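TRNA (guanine-N(1)-)-methyltransferase (Aquifex aeolicus, PDB 1OY5) probably methylates N1 of guanosine-37 in various tRNAs, using S-adenosyl-L-methionine as methyl donor and working as a homodimer. Local coordinates at residues Arg7-Thr12 with Glu79-Pro84; Lys28-Ile31 with Lys35-Val38; Arg44-Lys49 with Tyr74-Glu79; Pro69-Tyr74 with Lys125-Met130; Arg184-Glu187 with Met191-Pro194. All blocks are in the same frame, centred on the assembly; numbering follows the deposited sequence.

Contact 1 of 5, residues Arg7-Thr12 with Glu79-Pro84; sequences RFFVLT and ENYGKP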
# COMPACT_ATOMS: atom_id res chain seq x y z
N ARG A 7 12.50 13.12 -9.58
CA ARG A 7 12.59 11.87 -10.35
C ARG A 7 12.67 10.60 -9.46
O ARG A 7 13.47 10.54 -8.53
CB ARG A 7 13.84 11.92 -11.22
CG ARG A 7 13.84 12.93 -12.32
CD ARG A 7 14.85 12.60 -13.38
NE ARG A 7 14.77 13.48 -14.55
CZ ARG A 7 15.12 14.77 -14.56
NH1 ARG A 7 15.53 15.38 -13.46
NH2 ARG A 7 15.03 15.47 -15.69
N PHE A 8 11.83 9.62 -9.78
CA PHE A 8 11.81 8.34 -9.10
C PHE A 8 12.37 7.27 -9.98
O PHE A 8 12.17 7.28 -11.21
CB PHE A 8 10.38 7.91 -8.75
CG PHE A 8 9.80 8.61 -7.56
CD1 PHE A 8 10.19 8.29 -6.27
CD2 PHE A 8 8.85 9.62 -7.75
CE1 PHE A 8 9.65 8.97 -5.17
CE2 PHE A 8 8.28 10.28 -6.64
CZ PHE A 8 8.69 9.96 -5.36
N PHE A 9 13.07 6.31 -9.35
CA PHE A 9 13.65 5.18 -10.06
C PHE A 9 13.19 3.96 -9.30
O PHE A 9 13.53 3.79 -8.15
CB PHE A 9 15.16 5.31 -10.10
CG PHE A 9 15.61 6.56 -10.76
CD1 PHE A 9 15.66 6.65 -12.13
CD2 PHE A 9 15.92 7.67 -10.01
CE1 PHE A 9 16.05 7.80 -12.73
CE2 PHE A 9 16.29 8.85 -10.63
CZ PHE A 9 16.35 8.91 -11.97
N VAL A 10 12.40 3.10 -9.92
CA VAL A 10 11.82 1.99 -9.16
C VAL A 10 12.36 0.64 -9.65
O VAL A 10 11.96 0.15 -10.73
CB VAL A 10 10.28 1.98 -9.28
CG1 VAL A 10 9.70 1.08 -8.32
CG2 VAL A 10 9.73 3.33 -9.05
N LEU A 11 13.25 0.04 -8.84
CA LEU A 11 13.85 -1.25 -9.17
C LEU A 11 12.86 -2.33 -8.85
O LEU A 11 12.51 -2.52 -7.73
CB LEU A 11 15.12 -1.50 -8.35
CG LEU A 11 16.47 -0.97 -8.83
CD1 LEU A 11 16.37 0.51 -9.11
CD2 LEU A 11 17.51 -1.26 -7.76
N THR A 12 12.50 -3.11 -9.85
CA THR A 12 11.49 -4.13 -9.70
C THR A 12 11.56 -5.13 -10.83
O THR A 12 12.02 -4.81 -11.91
CB THR A 12 10.11 -3.48 -9.72
OG1 THR A 12 9.12 -4.48 -9.91
CG2 THR A 12 9.92 -2.67 -10.95
N GLU A 79 25.23 7.03 -13.05
CA GLU A 79 25.90 7.51 -14.26
C GLU A 79 24.98 8.37 -15.12
O GLU A 79 25.38 9.44 -15.54
CB GLU A 79 26.40 6.35 -15.12
CG GLU A 79 27.08 5.24 -14.33
CD GLU A 79 27.79 4.19 -15.21
OE1 GLU A 79 28.59 4.57 -16.14
OE2 GLU A 79 27.57 2.96 -14.93
N ASN A 80 23.75 7.92 -15.33
CA ASN A 80 22.81 8.59 -16.25
C ASN A 80 21.93 9.68 -15.68
O ASN A 80 21.38 10.46 -16.44
CB ASN A 80 21.90 7.55 -16.90
CG ASN A 80 22.65 6.71 -17.86
OD1 ASN A 80 23.00 7.17 -18.94
ND2 ASN A 80 22.95 5.48 -17.47
N TYR A 81 21.77 9.73 -14.37
CA TYR A 81 20.86 10.73 -13.80
C TYR A 81 21.37 11.44 -12.58
O TYR A 81 20.84 12.45 -12.22
CB TYR A 81 19.54 10.06 -13.41
CG TYR A 81 18.81 9.44 -14.54
CD1 TYR A 81 17.90 10.17 -15.29
CD2 TYR A 81 18.99 8.10 -14.85
CE1 TYR A 81 17.20 9.58 -16.33
CE2 TYR A 81 18.32 7.51 -15.89
CZ TYR A 81 17.43 8.25 -16.64
OH TYR A 81 16.77 7.65 -17.68
N GLY A 82 22.37 10.90 -11.91
CA GLY A 82 22.74 11.45 -10.63
C GLY A 82 22.44 10.43 -9.54
O GLY A 82 21.51 9.61 -9.60
N LYS A 83 23.23 10.53 -8.50
CA LYS A 83 23.18 9.65 -7.37
C LYS A 83 21.87 9.81 -6.70
O LYS A 83 21.48 10.91 -6.44
CB LYS A 83 24.25 10.05 -6.39
CG LYS A 83 24.43 9.16 -5.22
CD LYS A 83 25.55 9.75 -4.40
CE LYS A 83 25.93 8.89 -3.26
NZ LYS A 83 25.24 9.41 -2.08
N PRO A 84 21.16 8.71 -6.48
CA PRO A 84 19.88 8.75 -5.81
C PRO A 84 19.89 8.49 -4.32
O PRO A 84 20.71 7.71 -3.81
CB PRO A 84 19.16 7.61 -6.49
CG PRO A 84 20.19 6.64 -6.63
CD PRO A 84 21.46 7.36 -6.97
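F9 and Y81 make an aromatic contact between the strand 6-12 and the C-terminal end of helix 67-81, on one side of the parallel sheet. The CA atoms of R7 and Y81 lie 9.0 Å apart, so the side chains bridge the gap. F9 puts one corner of its ring over a face of Y81: CE1 of F9 stands 3.6 Å above the plane, over the ring centre, and CZ of F9 comes within 3.6 Å of Y81 CG. The planes meet at 52°, an oblique pairing. Both residues carry CG beside the backbone N (chi1 -59° for F9, -61° for Y81), which sends each ring across the gap. The Y39 ring meets both, completing an aromatic cluster. R7 CD reaches Y81 CD1 at 4.3 Å, while R7 NE is held in a salt bridge by E37. With an alanine here instead of Y81, F9 CE1 and CZ would probably lose the surface they rest on, leaving a gap beside the ring. G82, with positive phi, turns the chain off the helix. Neighbouring F8 and V10 face helix 143-155 instead, and this helix-sheet-helix layering is characteristic of the alpha/beta fold of SPOUT methyltransferases.

Contact 2 of 5, residues Lys28-Ile31 with Lys35-Val38; sequences KQAI and KVEV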
# COMPACT_ATOMS: atom_id res chain seq x y z
N LYS A 28 -0.26 10.77 -12.54
CA LYS A 28 -0.28 11.14 -13.95
C LYS A 28 -0.31 12.66 -14.11
O LYS A 28 0.34 13.21 -14.96
CB LYS A 28 -1.47 10.51 -14.63
CG LYS A 28 -1.66 10.86 -16.06
CD LYS A 28 -3.17 10.66 -16.42
CE LYS A 28 -3.54 11.20 -17.80
NZ LYS A 28 -4.99 11.56 -17.88
N GLN A 29 -1.06 13.32 -13.26
CA GLN A 29 -1.14 14.76 -13.24
C GLN A 29 0.25 15.35 -12.94
O GLN A 29 0.75 16.20 -13.68
CB GLN A 29 -2.11 15.14 -12.14
CG GLN A 29 -2.45 16.56 -12.05
CD GLN A 29 -3.67 16.74 -11.19
OE1 GLN A 29 -4.63 15.97 -11.32
NE2 GLN A 29 -3.65 17.77 -10.32
N ALA A 30 0.89 14.86 -11.88
CA ALA A 30 2.24 15.31 -11.57
C ALA A 30 3.18 15.13 -12.78
O ALA A 30 4.01 16.01 -13.10
CB ALA A 30 2.77 14.58 -10.37
N ILE A 31 3.05 13.97 -13.44
CA ILE A 31 3.90 13.68 -14.56
C ILE A 31 3.49 14.63 -15.69
O ILE A 31 4.33 15.25 -16.33
CB ILE A 31 3.81 12.20 -14.98
CG1 ILE A 31 4.63 11.33 -14.05
CG2 ILE A 31 4.34 11.96 -16.38
CD1 ILE A 31 4.20 9.82 -14.16
N LYS A 35 6.13 17.85 -12.78
CA LYS A 35 6.57 17.94 -11.39
C LYS A 35 7.21 16.65 -10.98
O LYS A 35 7.95 16.60 -10.03
CB LYS A 35 5.40 18.26 -10.46
CG LYS A 35 4.63 19.51 -10.88
CD LYS A 35 5.57 20.60 -11.34
CE LYS A 35 4.88 21.94 -11.63
NZ LYS A 35 5.88 23.06 -11.43
N VAL A 36 6.89 15.58 -11.67
CA VAL A 36 7.56 14.34 -11.34
C VAL A 36 7.75 13.49 -12.55
O VAL A 36 7.07 13.67 -13.57
CB VAL A 36 6.81 13.52 -10.33
CG1 VAL A 36 6.47 14.37 -9.13
CG2 VAL A 36 5.56 13.01 -10.95
N GLU A 37 8.70 12.59 -12.42
CA GLU A 37 8.99 11.57 -13.39
C GLU A 37 9.23 10.25 -12.63
O GLU A 37 9.83 10.21 -11.58
CB GLU A 37 10.21 11.93 -14.22
CG GLU A 37 9.98 13.04 -15.23
CD GLU A 37 11.28 13.44 -15.89
OE1 GLU A 37 12.32 12.79 -15.64
OE2 GLU A 37 11.30 14.47 -16.59
N VAL A 38 8.73 9.18 -13.22
CA VAL A 38 8.75 7.86 -12.64
C VAL A 38 9.36 6.94 -13.65
O VAL A 38 8.77 6.67 -14.67
CB VAL A 38 7.29 7.36 -12.37
CG1 VAL A 38 7.29 5.90 -11.95
CG2 VAL A 38 6.66 8.18 -11.33
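K35 and V36 both bond to A30 where helix 25-33 turns into strand 36-42, in the alpha/beta unit that joins strand 6-12 to its parallel neighbour, a beta-alpha-beta crossover. K35 opens the walk: its backbone N donates to A30 O at 2.8 Å in a bond bent to 148° at the hydrogen, and its chain then leads off away from the helix. V36 N gives the same oxygen a second bond at 3.2 Å, arriving from above the carbonyl plane. One acceptor with two donors thus fastens the start of the strand to the last turn of the helix. The V36 side chain packs on the helix: with chi1 at -51°, CG2 sits between the backbone N and carbonyl carbon and meets A30 CB at 3.3 Å and I31 CG1 at 3.6 Å. V36 O in turn receives a CA-H...O contact from I31 CA. E37 points away from the helix, and its OE1 takes a salt bridge from R7 NE and a hydrogen bond with Y39 OH. V38 packs on I150 of helix 143-155 and also touches helix 25-33 again through CG2, 4.1 Å from I31 CD1.

Contact 3 of 5, residues Arg44-Lys49 with Tyr74-Glu79; sequences REFAPK and YDYVVE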
# COMPACT_ATOMS: atom_id res chain seq x y z
N ARG A 44 15.53 -7.47 -14.38
CA ARG A 44 15.95 -8.44 -15.31
C ARG A 44 16.88 -7.91 -16.40
O ARG A 44 17.80 -8.62 -16.78
CB ARG A 44 14.71 -9.13 -15.90
CG ARG A 44 13.90 -9.86 -14.81
CD ARG A 44 12.44 -10.12 -15.16
NE ARG A 44 11.72 -8.89 -15.55
CZ ARG A 44 10.67 -8.91 -16.35
NH1 ARG A 44 10.19 -10.08 -16.81
NH2 ARG A 44 10.09 -7.78 -16.71
N GLU A 45 16.71 -6.66 -16.85
CA GLU A 45 17.53 -6.11 -17.92
C GLU A 45 18.88 -5.79 -17.39
O GLU A 45 19.77 -5.46 -18.15
CB GLU A 45 16.99 -4.84 -18.56
CG GLU A 45 15.54 -4.82 -18.84
CD GLU A 45 15.17 -5.35 -20.19
OE1 GLU A 45 15.34 -6.56 -20.47
OE2 GLU A 45 14.64 -4.54 -20.97
N PHE A 46 19.04 -5.87 -16.08
CA PHE A 46 20.34 -5.57 -15.48
C PHE A 46 20.97 -6.75 -14.85
O PHE A 46 21.94 -6.58 -14.17
CB PHE A 46 20.22 -4.49 -14.43
CG PHE A 46 20.02 -3.14 -14.99
CD1 PHE A 46 21.10 -2.34 -15.29
CD2 PHE A 46 18.74 -2.67 -15.25
CE1 PHE A 46 20.94 -1.08 -15.84
CE2 PHE A 46 18.55 -1.39 -15.81
CZ PHE A 46 19.69 -0.60 -16.11
N ALA A 47 20.42 -7.94 -15.05
CA ALA A 47 20.99 -9.13 -14.49
C ALA A 47 22.16 -9.57 -15.40
O ALA A 47 21.97 -10.03 -16.54
CB ALA A 47 19.91 -10.20 -14.38
N PRO A 48 23.38 -9.44 -14.90
CA PRO A 48 24.57 -9.89 -15.61
C PRO A 48 24.38 -11.27 -16.27
O PRO A 48 24.04 -11.34 -17.45
CB PRO A 48 25.64 -9.89 -14.50
CG PRO A 48 25.22 -8.85 -13.56
CD PRO A 48 23.72 -8.87 -13.58
N LYS A 49 24.62 -12.35 -15.54
CA LYS A 49 24.37 -13.70 -16.04
C LYS A 49 22.86 -14.05 -16.08
O LYS A 49 22.46 -15.09 -15.64
CB LYS A 49 25.13 -14.72 -15.17
CG LYS A 49 26.37 -14.22 -14.49
CD LYS A 49 26.95 -15.31 -13.60
CE LYS A 49 27.25 -14.81 -12.22
NZ LYS A 49 28.24 -15.69 -11.53
N TYR A 74 21.69 0.41 -9.87
CA TYR A 74 22.11 1.56 -9.09
C TYR A 74 23.17 2.34 -9.88
O TYR A 74 23.01 3.54 -10.12
CB TYR A 74 22.63 1.09 -7.73
CG TYR A 74 23.25 2.16 -6.84
CD1 TYR A 74 24.63 2.28 -6.73
CD2 TYR A 74 22.47 3.03 -6.12
CE1 TYR A 74 25.22 3.23 -5.93
CE2 TYR A 74 23.04 4.00 -5.30
CZ TYR A 74 24.43 4.09 -5.23
OH TYR A 74 25.06 5.04 -4.49
N ASP A 75 24.22 1.64 -10.31
CA ASP A 75 25.30 2.22 -11.09
C ASP A 75 24.75 2.97 -12.28
O ASP A 75 25.12 4.12 -12.51
CB ASP A 75 26.29 1.16 -11.57
CG ASP A 75 27.15 0.61 -10.45
OD1 ASP A 75 27.92 -0.36 -10.68
OD2 ASP A 75 27.13 1.06 -9.29
N TYR A 76 23.88 2.34 -13.04
CA TYR A 76 23.27 2.96 -14.21
C TYR A 76 22.59 4.27 -13.83
O TYR A 76 22.83 5.28 -14.46
CB TYR A 76 22.29 1.97 -14.87
CG TYR A 76 21.29 2.54 -15.85
CD1 TYR A 76 20.06 3.00 -15.42
CD2 TYR A 76 21.55 2.55 -17.20
CE1 TYR A 76 19.13 3.48 -16.31
CE2 TYR A 76 20.64 3.03 -18.10
CZ TYR A 76 19.42 3.50 -17.64
OH TYR A 76 18.45 4.02 -18.53
N VAL A 77 21.80 4.26 -12.77
CA VAL A 77 21.09 5.47 -12.32
C VAL A 77 22.09 6.58 -11.99
O VAL A 77 21.92 7.74 -12.43
CB VAL A 77 20.21 5.18 -11.08
CG1 VAL A 77 19.48 6.42 -10.64
CG2 VAL A 77 19.19 4.06 -11.38
N VAL A 78 23.14 6.21 -11.26
CA VAL A 78 24.17 7.16 -10.85
C VAL A 78 24.85 7.83 -12.04
O VAL A 78 25.00 9.04 -12.05
CB VAL A 78 25.24 6.46 -9.99
CG1 VAL A 78 26.47 7.36 -9.80
CG2 VAL A 78 24.65 6.03 -8.63
N GLU A 79 25.23 7.03 -13.05
CA GLU A 79 25.90 7.51 -14.26
C GLU A 79 24.98 8.37 -15.12
O GLU A 79 25.38 9.44 -15.54
CB GLU A 79 26.40 6.35 -15.12
CG GLU A 79 27.08 5.24 -14.33
CD GLU A 79 27.79 4.19 -15.21
OE1 GLU A 79 28.59 4.57 -16.14
OE2 GLU A 79 27.57 2.96 -14.93
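F46 and Y76 are the closest pair in backbone register, yet their CA atoms stand 9.1 Å apart, so the 3-10 segment 44-46 and helix 67-81 meet through two side chains alone. The two side chains run at about a right angle to each other, and their rings form an edge-to-face pair. F46 supplies the edge: its CZ stands 3.5 Å above the Y76 plane, displaced toward the rim rather than over the centre. The ring centroids are 5.1 Å apart and the planes are inclined at 64°. The adjoining carbon, F46 CE1, touches Y76 CB at 3.5 Å, so the edge lies across the root of the tyrosine side chain as well as its ring. The torsion of Y76 explains how its face becomes available: CG is anti to the backbone N (chi1 164°), which carries the ring outward from the helix with one face against F46. A73, one turn earlier on the helix, also packs against F46. One residue before Y76, D75 forms a salt bridge with R189 of the second subunit, so this part of the helix also belongs to the dimer contact. The pair itself is apolar and small, burying 97 Å² in all. It implies that the loop after strand 36-42 is held to the helix here by dispersion and ring electrostatics, without charge or directed polar bonds.

Contact 4 of 5, residues Pro69-Tyr74 with Lys125-Met130; sequences PIYEAY and KKIVDM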
# COMPACT_ATOMS: atom_id res chain seq x y z
N PRO A 69 22.45 -7.45 -9.91
CA PRO A 69 21.51 -6.70 -10.75
C PRO A 69 21.08 -5.40 -10.12
O PRO A 69 20.95 -4.37 -10.80
CB PRO A 69 20.35 -7.68 -10.92
CG PRO A 69 20.90 -8.98 -10.58
CD PRO A 69 21.93 -8.77 -9.53
N ILE A 70 20.85 -5.42 -8.81
CA ILE A 70 20.53 -4.19 -8.10
C ILE A 70 21.72 -3.21 -8.11
O ILE A 70 21.53 -2.02 -8.25
CB ILE A 70 20.08 -4.51 -6.68
CG1 ILE A 70 18.72 -5.21 -6.72
CG2 ILE A 70 20.01 -3.23 -5.82
CD1 ILE A 70 18.32 -5.70 -5.37
N TYR A 71 22.93 -3.71 -7.94
CA TYR A 71 24.12 -2.82 -7.95
C TYR A 71 24.34 -2.23 -9.35
O TYR A 71 24.63 -1.05 -9.52
CB TYR A 71 25.36 -3.56 -7.46
CG TYR A 71 25.66 -3.32 -6.01
CD1 TYR A 71 26.25 -2.13 -5.59
CD2 TYR A 71 25.33 -4.26 -5.05
CE1 TYR A 71 26.52 -1.90 -4.25
CE2 TYR A 71 25.60 -4.04 -3.71
CZ TYR A 71 26.21 -2.85 -3.33
OH TYR A 71 26.47 -2.64 -2.01
N GLU A 72 24.18 -3.08 -10.34
CA GLU A 72 24.23 -2.66 -11.74
C GLU A 72 23.14 -1.58 -12.01
O GLU A 72 23.41 -0.54 -12.59
CB GLU A 72 23.96 -3.89 -12.61
CG GLU A 72 24.92 -4.13 -13.75
CD GLU A 72 26.35 -4.14 -13.32
OE1 GLU A 72 26.82 -5.20 -12.86
OE2 GLU A 72 27.01 -3.08 -13.45
N ALA A 73 21.92 -1.82 -11.57
CA ALA A 73 20.87 -0.85 -11.79
C ALA A 73 21.19 0.50 -11.11
O ALA A 73 20.96 1.58 -11.69
CB ALA A 73 19.57 -1.39 -11.29
N TYR A 74 21.69 0.41 -9.87
CA TYR A 74 22.11 1.56 -9.09
C TYR A 74 23.17 2.34 -9.88
O TYR A 74 23.01 3.54 -10.12
CB TYR A 74 22.63 1.09 -7.73
CG TYR A 74 23.25 2.16 -6.84
CD1 TYR A 74 24.63 2.28 -6.73
CD2 TYR A 74 22.47 3.03 -6.12
CE1 TYR A 74 25.22 3.23 -5.93
CE2 TYR A 74 23.04 4.00 -5.30
CZ TYR A 74 24.43 4.09 -5.23
OH TYR A 74 25.06 5.04 -4.49
N LYS A 125 22.46 -3.39 1.18
CA LYS A 125 22.26 -2.40 2.23
C LYS A 125 23.33 -1.31 2.27
O LYS A 125 23.08 -0.26 2.79
CB LYS A 125 22.16 -3.09 3.59
CG LYS A 125 20.89 -3.91 3.79
CD LYS A 125 19.64 -3.08 3.58
CE LYS A 125 18.43 -3.72 4.27
NZ LYS A 125 18.29 -5.17 4.05
N LYS A 126 24.50 -1.55 1.72
CA LYS A 126 25.55 -0.56 1.73
C LYS A 126 25.22 0.68 0.92
O LYS A 126 25.83 1.72 1.12
CB LYS A 126 26.87 -1.15 1.23
CG LYS A 126 27.33 -2.37 2.02
CD LYS A 126 27.72 -2.03 3.45
CE LYS A 126 26.55 -2.16 4.43
NZ LYS A 126 26.14 -3.59 4.71
N ILE A 127 24.29 0.58 -0.01
CA ILE A 127 23.94 1.75 -0.80
C ILE A 127 22.52 2.14 -0.53
O ILE A 127 21.97 2.94 -1.28
CB ILE A 127 24.06 1.47 -2.31
CG1 ILE A 127 23.03 0.40 -2.74
CG2 ILE A 127 25.49 1.10 -2.65
CD1 ILE A 127 23.01 0.03 -4.18
N VAL A 128 21.92 1.59 0.53
CA VAL A 128 20.53 1.91 0.89
C VAL A 128 20.64 2.96 1.94
O VAL A 128 21.41 2.81 2.88
CB VAL A 128 19.83 0.75 1.58
CG1 VAL A 128 18.57 1.23 2.23
CG2 VAL A 128 19.54 -0.39 0.61
N ASP A 129 19.88 4.03 1.80
CA ASP A 129 19.90 5.14 2.75
C ASP A 129 18.83 4.99 3.82
O ASP A 129 19.02 5.37 4.96
CB ASP A 129 19.56 6.40 1.96
CG ASP A 129 20.69 6.85 1.09
OD1 ASP A 129 21.73 7.18 1.66
OD2 ASP A 129 20.62 6.89 -0.16
N MET A 130 17.68 4.47 3.42
CA MET A 130 16.54 4.38 4.30
C MET A 130 15.77 3.08 4.06
O MET A 130 15.67 2.59 2.94
CB MET A 130 15.63 5.57 4.07
CG MET A 130 14.53 5.70 5.06
SD MET A 130 13.38 7.03 4.62
CE MET A 130 14.27 8.43 5.15
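Y71 and I127 are the nearest residues of the two backbones, with CA atoms 8.5 Å apart, where helix 67-81 passes the loop leading from strand 109-114 to strand 130-131; 69-74 is helical, while 125-130 begins as a 3-10 segment (125-126) and runs on as loop. Both segments belong to the alpha/beta SPOUT fold, a family whose C-terminal part is typically tied in a trefoil knot. I127 reaches across as a wedge between two tyrosines one helical turn apart. Its CG1 lies between the backbone N and the carbonyl carbon (chi1 65°), and CD1 ends up over a face of each ring. The CH-pi contact with Y74 is the closer, with I127 CD1 3.7 Å from the ring centroid and 23° off the normal; the corresponding distance from I127 CD1 to the Y71 ring centroid is 4.3 Å. The second branch works at another site, I127 CG2 meeting Y71 CE1 at 3.6 Å. With Y74 CG anti to its backbone N (chi1 174°), the Y74 and I127 side chains run past each other in opposite directions, bringing I127 CB to 3.9 Å from Y74 CZ. A serine in place of Y74 would probably strip I127 CD1 of one of its two covering faces and open a gap toward M111 and V86. The Y71 hydroxyl is fixed by a hydrogen bond to the carbonyl of R123, and R189 of the second subunit packs on the same tyrosine. Beyond the wedge, K126 CB touches Y71 OH at 3.6 Å.

Contact 5 of 5, residues Arg184-Glu187 with Met191-Pro194; sequences RPRE and MKVP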
# COMPACT_ATOMS: atom_id res chain seq x y z
N ARG A 184 -24.29 15.91 -3.14
CA ARG A 184 -25.51 16.42 -3.82
C ARG A 184 -26.85 15.69 -3.86
O ARG A 184 -27.88 16.37 -3.80
CB ARG A 184 -25.18 17.11 -5.13
CG ARG A 184 -25.79 18.53 -5.14
CD ARG A 184 -24.88 19.66 -4.62
NE ARG A 184 -24.97 19.94 -3.19
CZ ARG A 184 -24.42 21.01 -2.62
NH1 ARG A 184 -23.75 21.89 -3.35
NH2 ARG A 184 -24.52 21.21 -1.32
N PRO A 185 -26.95 14.40 -4.15
CA PRO A 185 -28.20 13.73 -3.81
C PRO A 185 -28.70 14.03 -2.39
O PRO A 185 -28.31 13.37 -1.43
CB PRO A 185 -27.86 12.26 -4.02
CG PRO A 185 -26.93 12.30 -5.18
CD PRO A 185 -26.16 13.61 -5.10
N ARG A 186 -29.59 15.01 -2.27
CA ARG A 186 -30.14 15.45 -0.98
C ARG A 186 -30.86 14.32 -0.25
O ARG A 186 -30.73 14.16 0.96
CB ARG A 186 -31.08 16.63 -1.16
CG ARG A 186 -31.70 17.12 0.14
CD ARG A 186 -32.88 18.04 -0.09
NE ARG A 186 -33.59 18.44 1.13
CZ ARG A 186 -34.25 17.61 1.94
NH1 ARG A 186 -34.31 16.30 1.69
NH2 ARG A 186 -34.87 18.11 3.01
N GLU A 187 -31.67 13.57 -0.98
CA GLU A 187 -32.30 12.40 -0.41
C GLU A 187 -32.13 11.24 -1.38
O GLU A 187 -32.36 11.38 -2.58
CB GLU A 187 -33.77 12.66 -0.13
CG GLU A 187 -34.53 11.46 0.40
CD GLU A 187 -35.91 11.85 0.87
OE1 GLU A 187 -36.69 10.96 1.30
OE2 GLU A 187 -36.22 13.06 0.81
N MET A 191 -32.78 7.80 2.38
CA MET A 191 -31.76 8.34 3.26
C MET A 191 -31.59 9.83 2.96
O MET A 191 -31.34 10.22 1.81
CB MET A 191 -30.44 7.57 3.10
CG MET A 191 -30.52 6.16 3.69
SD MET A 191 -29.12 5.11 3.41
CE MET A 191 -29.39 4.63 1.76
N LYS A 192 -31.76 10.67 3.98
CA LYS A 192 -31.62 12.11 3.78
C LYS A 192 -30.38 12.68 4.43
O LYS A 192 -29.90 12.15 5.44
CB LYS A 192 -32.85 12.85 4.30
CG LYS A 192 -34.12 12.44 3.60
CD LYS A 192 -35.31 13.33 3.92
CE LYS A 192 -35.80 13.16 5.34
NZ LYS A 192 -36.97 14.03 5.60
N VAL A 193 -29.85 13.75 3.85
CA VAL A 193 -28.70 14.45 4.40
C VAL A 193 -29.15 15.22 5.62
O VAL A 193 -30.18 15.87 5.59
CB VAL A 193 -28.14 15.51 3.43
CG1 VAL A 193 -27.05 16.34 4.13
CG2 VAL A 193 -27.60 14.88 2.16
N PRO A 194 -28.41 15.11 6.72
CA PRO A 194 -28.61 15.97 7.88
C PRO A 194 -28.92 17.41 7.48
O PRO A 194 -28.06 18.17 7.04
CB PRO A 194 -27.28 15.86 8.61
CG PRO A 194 -26.88 14.45 8.38
CD PRO A 194 -27.38 14.09 6.98
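E187 and K192 face each other as an antiparallel, non-hydrogen-bonded pair of a two-stranded beta hairpin, their side chains on one face and pointing the same way. E187 is fully extended: CG is anti to the backbone N (chi1 177°) and the chain stays straight beyond it. K192 starts with CG beside its own N and bends only at chi3, which lays its methylenes along the glutamate. Thus K192 CG lies 3.3 Å from E187 CD, and K192 CD is 3.3 Å from E187 OE2. The charged tips do not join, since K192 NZ stays 4.9 Å from E187 OE2; any attraction between them is probably diffuse. R186, extended from CG to NE, runs alongside K192 in the same direction, with K192 CD at the edge of its guanidinium, 3.8 Å from NH1. The same NH1 forms a long salt bridge to E187 OE2, so the carboxylate lies near two positive groups.

One firm backbone bond backs this surface row: V193 N donates to R186 O at 3.0 Å. V193 points toward 184-187, its CG2 3.4 Å from R186 O, and packs on Y182 and L198. The hairpin follows helix 143-155 and precedes helix 207-213, and it lies against the second subunit, where R123 of that chain hydrogen-bonds to P185 O and Y71 of that chain packs on M191.

In the fold
Contacts 1, 3 and 4 are stations on one helix, 67-81, with centres about 10 Å apart. Contact 1 sets it on the central sheet, contact 3 binds an outer loop, and contact 4 packs a second loop near the dimer interface; all three rely on aromatic and aliphatic side chains. Contacts 1, 2 and 4 are partly buried, while 3 and 5 lie at the surface. Contacts 2 and 5, between segments close in sequence, use backbone hydrogen bonds; contact 2 meets contact 1 through the R7-E37 salt bridge. Contact 5 stands apart, about 49 Å from contact 1 between centres: a charged surface hairpin packed against the second subunit, which contacts 3 (through D75) and 4 also reach.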